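Local coordinates for enterobactin synthetase component F-related protein (Vibrio cholerae serotype O1, PDB 4OXI), which is an adenylation-domain protein that binds glycyl-adenosine-5'-phosphate and probably uses ATP to activate glycine as its adenylate, at residues M149-A152 against Q153-S156; T321-P324 against H325-P328; S269-D272 against I273-L277. All blocks are in the same frame, centred on the assembly; numbering follows the deposited sequence.

Contact 1 (M149-A152 against Q153-S156); sequences MVDA and QQLS
The backbone N-H of Gln154 is gripped by two oxygens of one residue, Asp151. The stronger bond runs from Gln154 N to Asp151 O at 3.0 Å, with the donor lying well above the carbonyl plane and not on a lone pair. The weak one goes to the carboxylate, Gln154 N to Asp151 OD1 at 3.1 Å, bent to 130° at the hydrogen. With its CG set between the backbone N and the carbonyl carbon (chi1 59°), the aspartate folds back over the turn that follows it. There OD1 also lies 3.3 Å from Gln154 CG, while the carboxylate and the Gln154 amide are turned 47° apart. A water joins the two ends, donating to Asp151 OD2 at 2.7 Å and accepting from Gln154 NE2 at 3.2 Å. This is the turn leading from parallel strand 147-149 into helix 155-164, within a beta-alpha-beta unit whose next strand, 170-173, is a neighbour in the same sheet. A weak but nearly straight bond, Leu155 N to Ala152 O at 3.5 Å, carries the chain into the helix, and beside it Val150 CG2 meets Leu155 CD2 at 4.3 Å. The main polar partners of both side chains lie outside the turn: Asp151 OD2 is bonded to Ser104 OG, and Gln154 OE1 accepts from Arg157 NH1.

Contact 2 (T321-P324 against H325-P328); sequences TLTP and HSLP
The imidazole of His325 lies obliquely against the peptide carbon of Pro324, its CG 3.4 Å from Pro324 C, and its CD2 comes within 3.7 Å of Pro324 CB on the pyrrolidine ring. Ring and ring are thus near neighbours at the corner of a type II beta turn that runs from Thr323 to Ser326. Proline occupies the second position with the extended-like psi (142°) that this turn requires, and His325 follows at the third with a positive phi of 66°, the left-handed conformation that distinguishes type II from type I. Setting CG beside its own backbone N and anti to the carbonyl carbon (chi1 -50°) keeps the histidine ring near the peptide that joins it to the proline.

The turn is closed twice on one acceptor. Ser326 N donates to Thr323 O at 3.1 Å, from above the carbonyl plane, and Ser326 OG donates to the same oxygen at 2.6 Å, this time in the plane and on a lone pair. The OG bond orients the serine hydroxyl, while the N bond closes the backbone turn; one carbonyl oxygen thus serves two donors arriving from different directions.

Behind the turn the chain rejoins the body of the protein, in the connection from helix 311-318 to strand 332-336. Leu322 and Leu327 converge there and are covered by helix 342-352, on which Leu322 touches Trp348 and Ala351, while Leu327 also packs on Ile298 of helix 294-301. Backbone bonds of His325 with Gln350 and of Leu327 with Ala351 fasten the outgoing half to helix 342-352. Between the two leucines the meeting is methyl to methyl, Leu322 CD2 to Leu327 CD1 at 4.1 Å.

Contact 3 (S269-D272 against I273-L277); sequences SVHD and IFYSL
His271 and Tyr275, one helical turn apart, run alongside each other in the same direction. The imidazole NE2 comes to 3.3 Å from Tyr275 CD2, and with ring centroids 4.8 Å apart and planes at 62° the pair meets obliquely. Both side chains leave the helix with CG anti to the backbone N (chi1 163° for His271), which sends the rings off along the same flank. On another flank, Val270 CG1 touches Phe274 CD2 at 3.8 Å, and Val270 O sits at the edge of the phenyl ring, 3.3 Å from the same CD2. These i to i+4 pairs are brought together by regular alpha-helical bonding, for example Tyr275 N to His271 O at 2.9 Å. The helix, 268-279, is the crossover of a beta-alpha-beta unit between parallel strands 257-260 and 282-285, and every residue from Ser269 to Leu277 is buried. Helix 236-249 covers the His271 and Tyr275 side through Ile246, and helix 108-119 packs Ile114 on Ile273 and Phe274. Further out, Tyr242 OH is bonded to His271 ND1 and Phe250 O to Tyr275 OH, which ties the imidazole at ND1 and the phenol at its hydroxyl. The bound glycyl-adenosine-5'-phosphate is about 8 Å from the His271 side chain.

Burial and chemistry change together across these three local contacts. Contact 3 is wholly buried, its centre about 11 Å from that of the chain, and joins aromatic and aliphatic side chains on regular helical bonding. Contacts 1 and 2 are partly buried, their centres about 22 and 27 Å from the chain centre, and each combines a polar turn with one leucine-containing apolar pair, buried in contact 2 but with a partly exposed leucine in contact 1. Contact 1 draws on a carboxylate and a water where a strand gives way to a helix, whereas contact 2 relies on a proline and a serine hydroxyl in an irregular connection. Helix 108-119 touches side chains of both 149-152 and 273-277, although contacts 1 and 3 stay about 12 Å apart at their nearest atoms.

Contact 1 (M149-A152 against Q153-S156)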
loop_
_atom_site.group_PDB
_atom_site.type_symbol
_atom_site.label_atom_id
_atom_site.label_comp_id
_atom_site.label_asym_id
_atom_site.label_seq_id
_atom_site.Cartn_x
_atom_site.Cartn_y
_atom_site.Cartn_z
ATOM N N MET A 149 -14.565 -11.355 3.555
ATOM C CA MET A 149 -14.070 -11.839 4.840
ATOM C C MET A 149 -14.277 -10.780 5.905
ATOM O O MET A 149 -13.842 -9.628 5.745
ATOM C CB MET A 149 -12.573 -12.142 4.768
ATOM C CG MET A 149 -12.034 -12.736 6.050
ATOM S SD MET A 149 -12.313 -14.508 6.066
ATOM C CE MET A 149 -11.687 -14.914 7.697
ATOM N N VAL A 150 -14.915 -11.166 7.003
ATOM C CA VAL A 150 -15.236 -10.217 8.059
ATOM C C VAL A 150 -14.701 -10.737 9.381
ATOM O O VAL A 150 -14.121 -11.830 9.436
ATOM C CB VAL A 150 -16.771 -9.972 8.152
ATOM C CG1 VAL A 150 -17.324 -9.592 6.791
ATOM C CG2 VAL A 150 -17.498 -11.219 8.668
ATOM N N ASP A 151 -14.888 -9.948 10.437
ATOM C CA ASP A 151 -14.625 -10.383 11.816
ATOM C C ASP A 151 -15.609 -9.664 12.728
ATOM O O ASP A 151 -16.381 -8.831 12.252
ATOM C CB ASP A 151 -13.190 -10.058 12.236
ATOM C CG ASP A 151 -12.872 -8.558 12.151
ATOM O OD1 ASP A 151 -13.769 -7.713 12.356
ATOM O OD2 ASP A 151 -11.704 -8.208 11.880
ATOM N N ALA A 152 -15.553 -9.944 14.026
ATOM C CA ALA A 152 -16.516 -9.382 14.981
ATOM C C ALA A 152 -16.558 -7.852 15.005
ATOM O O ALA A 152 -17.628 -7.258 15.141
ATOM C CB ALA A 152 -16.247 -9.928 16.376
ATOM N N GLN A 153 -15.406 -7.208 14.853
ATOM C CA GLN A 153 -15.347 -5.752 14.896
ATOM C C GLN A 153 -16.086 -5.095 13.714
ATOM O O GLN A 153 -16.540 -3.950 13.810
ATOM C CB GLN A 153 -13.878 -5.291 14.985
ATOM C CG GLN A 153 -13.626 -3.844 14.586
ATOM C CD GLN A 153 -12.158 -3.423 14.739
ATOM O OE1 GLN A 153 -11.369 -4.107 15.398
ATOM N NE2 GLN A 153 -11.794 -2.290 14.132
ATOM N N GLN A 154 -16.236 -5.825 12.609
ATOM C CA GLN A 154 -16.830 -5.236 11.400
ATOM C C GLN A 154 -18.319 -5.556 11.178
ATOM O O GLN A 154 -18.899 -5.150 10.169
ATOM C CB GLN A 154 -16.033 -5.684 10.168
ATOM C CG GLN A 154 -14.547 -5.351 10.242
ATOM C CD GLN A 154 -14.302 -3.859 10.164
ATOM O OE1 GLN A 154 -15.072 -3.123 9.544
ATOM N NE2 GLN A 154 -13.244 -3.403 10.803
ATOM N N LEU A 155 -18.934 -6.298 12.090
ATOM C CA LEU A 155 -20.312 -6.740 11.880
ATOM C C LEU A 155 -21.296 -5.584 11.696
ATOM O O LEU A 155 -22.221 -5.666 10.884
ATOM C CB LEU A 155 -20.772 -7.652 13.013
ATOM C CG LEU A 155 -20.034 -8.986 13.115
ATOM C CD1 LEU A 155 -20.655 -9.864 14.205
ATOM C CD2 LEU A 155 -20.006 -9.712 11.778
ATOM N N SER A 156 -21.088 -4.499 12.430
ATOM C CA SER A 156 -21.941 -3.324 12.278
ATOM C C SER A 156 -21.831 -2.695 10.882
ATOM O O SER A 156 -22.850 -2.364 10.271
ATOM C CB SER A 156 -21.647 -2.307 13.391
ATOM O OG SER A 156 -21.652 -0.984 12.885
HETATM O O HOH W 1 -11.265 -5.593 11.989
#

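Contact 2 (T321-P324 against H325-P328)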
loop_
_atom_site.group_PDB
_atom_site.type_symbol
_atom_site.label_atom_id
_atom_site.label_comp_id
_atom_site.label_asym_id
_atom_site.label_seq_id
_atom_site.Cartn_x
_atom_site.Cartn_y
_atom_site.Cartn_z
ATOM N N THR A 321 10.945 10.854 21.321
ATOM C CA THR A 321 11.220 9.431 21.538
ATOM C C THR A 321 12.408 8.928 20.732
ATOM O O THR A 321 12.766 7.751 20.813
ATOM C CB THR A 321 10.005 8.535 21.179
ATOM O OG1 THR A 321 9.543 8.845 19.854
ATOM C CG2 THR A 321 8.879 8.728 22.166
ATOM N N LEU A 322 13.008 9.811 19.947
ATOM C CA LEU A 322 14.055 9.395 19.030
ATOM C C LEU A 322 15.427 9.811 19.527
ATOM O O LEU A 322 16.166 10.494 18.821
ATOM C CB LEU A 322 13.825 10.013 17.648
ATOM C CG LEU A 322 13.273 9.163 16.504
ATOM C CD1 LEU A 322 13.678 9.764 15.159
ATOM C CD2 LEU A 322 13.727 7.720 16.607
ATOM N N THR A 323 15.787 9.405 20.733
ATOM C CA THR A 323 17.107 9.754 21.234
ATOM C C THR A 323 18.124 8.766 20.667
ATOM O O THR A 323 17.762 7.645 20.308
ATOM C CB THR A 323 17.137 9.761 22.766
ATOM O OG1 THR A 323 16.934 8.432 23.247
ATOM C CG2 THR A 323 16.032 10.657 23.304
ATOM N N PRO A 324 19.392 9.192 20.547
ATOM C CA PRO A 324 20.421 8.281 20.032
ATOM C C PRO A 324 20.484 6.981 20.821
ATOM O O PRO A 324 20.295 6.986 22.038
ATOM C CB PRO A 324 21.710 9.090 20.210
ATOM C CG PRO A 324 21.256 10.516 20.004
ATOM C CD PRO A 324 19.882 10.583 20.644
ATOM N N HIS A 325 20.705 5.884 20.106
ATOM C CA HIS A 325 20.807 4.544 20.676
ATOM C C HIS A 325 19.513 4.013 21.297
ATOM O O HIS A 325 19.510 2.923 21.865
ATOM C CB HIS A 325 21.958 4.475 21.688
ATOM C CG HIS A 325 23.249 5.019 21.163
ATOM N ND1 HIS A 325 24.099 4.281 20.367
ATOM C CD2 HIS A 325 23.832 6.233 21.312
ATOM C CE1 HIS A 325 25.148 5.019 20.045
ATOM N NE2 HIS A 325 25.011 6.207 20.606
ATOM N N SER A 326 18.419 4.767 21.186
ATOM C CA SER A 326 17.154 4.361 21.818
ATOM C C SER A 326 16.431 3.208 21.119
ATOM O O SER A 326 15.489 2.648 21.680
ATOM C CB SER A 326 16.197 5.547 21.961
ATOM O OG SER A 326 15.747 6.014 20.702
ATOM N N LEU A 327 16.863 2.846 19.909
ATOM C CA LEU A 327 16.227 1.746 19.178
ATOM C C LEU A 327 17.231 0.695 18.712
ATOM O O LEU A 327 17.349 0.457 17.509
ATOM C CB LEU A 327 15.464 2.293 17.967
ATOM C CG LEU A 327 14.308 3.221 18.319
ATOM C CD1 LEU A 327 13.577 3.677 17.058
ATOM C CD2 LEU A 327 13.357 2.522 19.284
ATOM N N PRO A 328 17.949 0.052 19.659
ATOM C CA PRO A 328 19.003 -0.902 19.284
ATOM C C PRO A 328 18.516 -2.133 18.545
ATOM O O PRO A 328 19.309 -2.740 17.844
ATOM C CB PRO A 328 19.583 -1.342 20.641
ATOM C CG PRO A 328 18.500 -1.073 21.633
ATOM C CD PRO A 328 17.830 0.180 21.126
#

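Contact 3 (S269-D272 against I273-L277)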
loop_
_atom_site.group_PDB
_atom_site.type_symbol
_atom_site.label_atom_id
_atom_site.label_comp_id
_atom_site.label_asym_id
_atom_site.label_seq_id
_atom_site.Cartn_x
_atom_site.Cartn_y
_atom_site.Cartn_z
ATOM N N SER A 269 1.881 -2.677 3.016
ATOM C CA SER A 269 1.491 -3.764 3.899
ATOM C C SER A 269 1.765 -5.095 3.218
ATOM O O SER A 269 2.061 -6.085 3.876
ATOM C CB SER A 269 0.018 -3.677 4.279
ATOM O OG SER A 269 -0.794 -3.850 3.130
ATOM N N VAL A 270 1.670 -5.110 1.897
ATOM C CA VAL A 270 1.989 -6.305 1.128
ATOM C C VAL A 270 3.452 -6.675 1.302
ATOM O O VAL A 270 3.801 -7.841 1.471
ATOM C CB VAL A 270 1.716 -6.085 -0.359
ATOM C CG1 VAL A 270 2.150 -7.314 -1.165
ATOM C CG2 VAL A 270 0.237 -5.783 -0.561
ATOM N N HIS A 271 4.313 -5.673 1.274
ATOM C CA HIS A 271 5.724 -5.899 1.573
ATOM C C HIS A 271 5.882 -6.528 2.971
ATOM O O HIS A 271 6.486 -7.598 3.103
ATOM C CB HIS A 271 6.476 -4.578 1.443
ATOM C CG HIS A 271 7.828 -4.570 2.086
ATOM N ND1 HIS A 271 8.993 -4.447 1.359
ATOM C CD2 HIS A 271 8.200 -4.621 3.386
ATOM C CE1 HIS A 271 10.023 -4.439 2.183
ATOM N NE2 HIS A 271 9.571 -4.536 3.419
ATOM N N ASP A 272 5.330 -5.878 4.000
ATOM C CA ASP A 272 5.455 -6.363 5.381
ATOM C C ASP A 272 5.093 -7.842 5.472
ATOM O O ASP A 272 5.851 -8.658 6.018
ATOM C CB ASP A 272 4.519 -5.592 6.342
ATOM C CG ASP A 272 4.743 -4.069 6.325
ATOM O OD1 ASP A 272 5.886 -3.620 6.057
ATOM O OD2 ASP A 272 3.766 -3.307 6.601
ATOM N N ILE A 273 3.922 -8.175 4.934
ATOM C CA ILE A 273 3.351 -9.517 5.064
ATOM C C ILE A 273 4.181 -10.596 4.373
ATOM O O ILE A 273 4.450 -11.646 4.957
ATOM C CB ILE A 273 1.902 -9.560 4.512
ATOM C CG1 ILE A 273 0.976 -8.691 5.360
ATOM C CG2 ILE A 273 1.378 -10.974 4.477
ATOM C CD1 ILE A 273 -0.476 -8.686 4.868
ATOM N N PHE A 274 4.588 -10.359 3.130
ATOM C CA PHE A 274 5.260 -11.419 2.386
ATOM C C PHE A 274 6.761 -11.473 2.621
ATOM O O PHE A 274 7.366 -12.541 2.489
ATOM C CB PHE A 274 4.870 -11.381 0.902
ATOM C CG PHE A 274 3.434 -11.736 0.687
ATOM C CD1 PHE A 274 3.038 -13.067 0.708
ATOM C CD2 PHE A 274 2.472 -10.749 0.530
ATOM C CE1 PHE A 274 1.715 -13.407 0.554
ATOM C CE2 PHE A 274 1.142 -11.082 0.371
ATOM C CZ PHE A 274 0.760 -12.410 0.382
ATOM N N TYR A 275 7.340 -10.331 2.991
ATOM C CA TYR A 275 8.725 -10.263 3.450
ATOM C C TYR A 275 8.862 -11.119 4.704
ATOM O O TYR A 275 9.800 -11.898 4.847
ATOM C CB TYR A 275 9.037 -8.832 3.835
ATOM C CG TYR A 275 10.492 -8.440 3.943
ATOM C CD1 TYR A 275 11.511 -9.191 3.352
ATOM C CD2 TYR A 275 10.841 -7.282 4.616
ATOM C CE1 TYR A 275 12.849 -8.779 3.441
ATOM C CE2 TYR A 275 12.144 -6.869 4.706
ATOM C CZ TYR A 275 13.148 -7.614 4.126
ATOM O OH TYR A 275 14.436 -7.150 4.262
ATOM N N SER A 276 7.925 -10.966 5.632
ATOM C CA SER A 276 7.986 -11.761 6.848
ATOM C C SER A 276 7.786 -13.242 6.522
ATOM O O SER A 276 8.476 -14.110 7.047
ATOM C CB SER A 276 6.932 -11.293 7.854
ATOM O OG SER A 276 6.936 -12.138 9.001
ATOM N N LEU A 277 6.836 -13.523 5.646
ATOM C CA LEU A 277 6.449 -14.896 5.354
ATOM C C LEU A 277 7.592 -15.680 4.700
ATOM O O LEU A 277 7.877 -16.808 5.081
ATOM C CB LEU A 277 5.226 -14.882 4.437
ATOM C CG LEU A 277 4.464 -16.150 4.047
ATOM C CD1 LEU A 277 4.196 -17.094 5.212
ATOM C CD2 LEU A 277 3.149 -15.706 3.429
#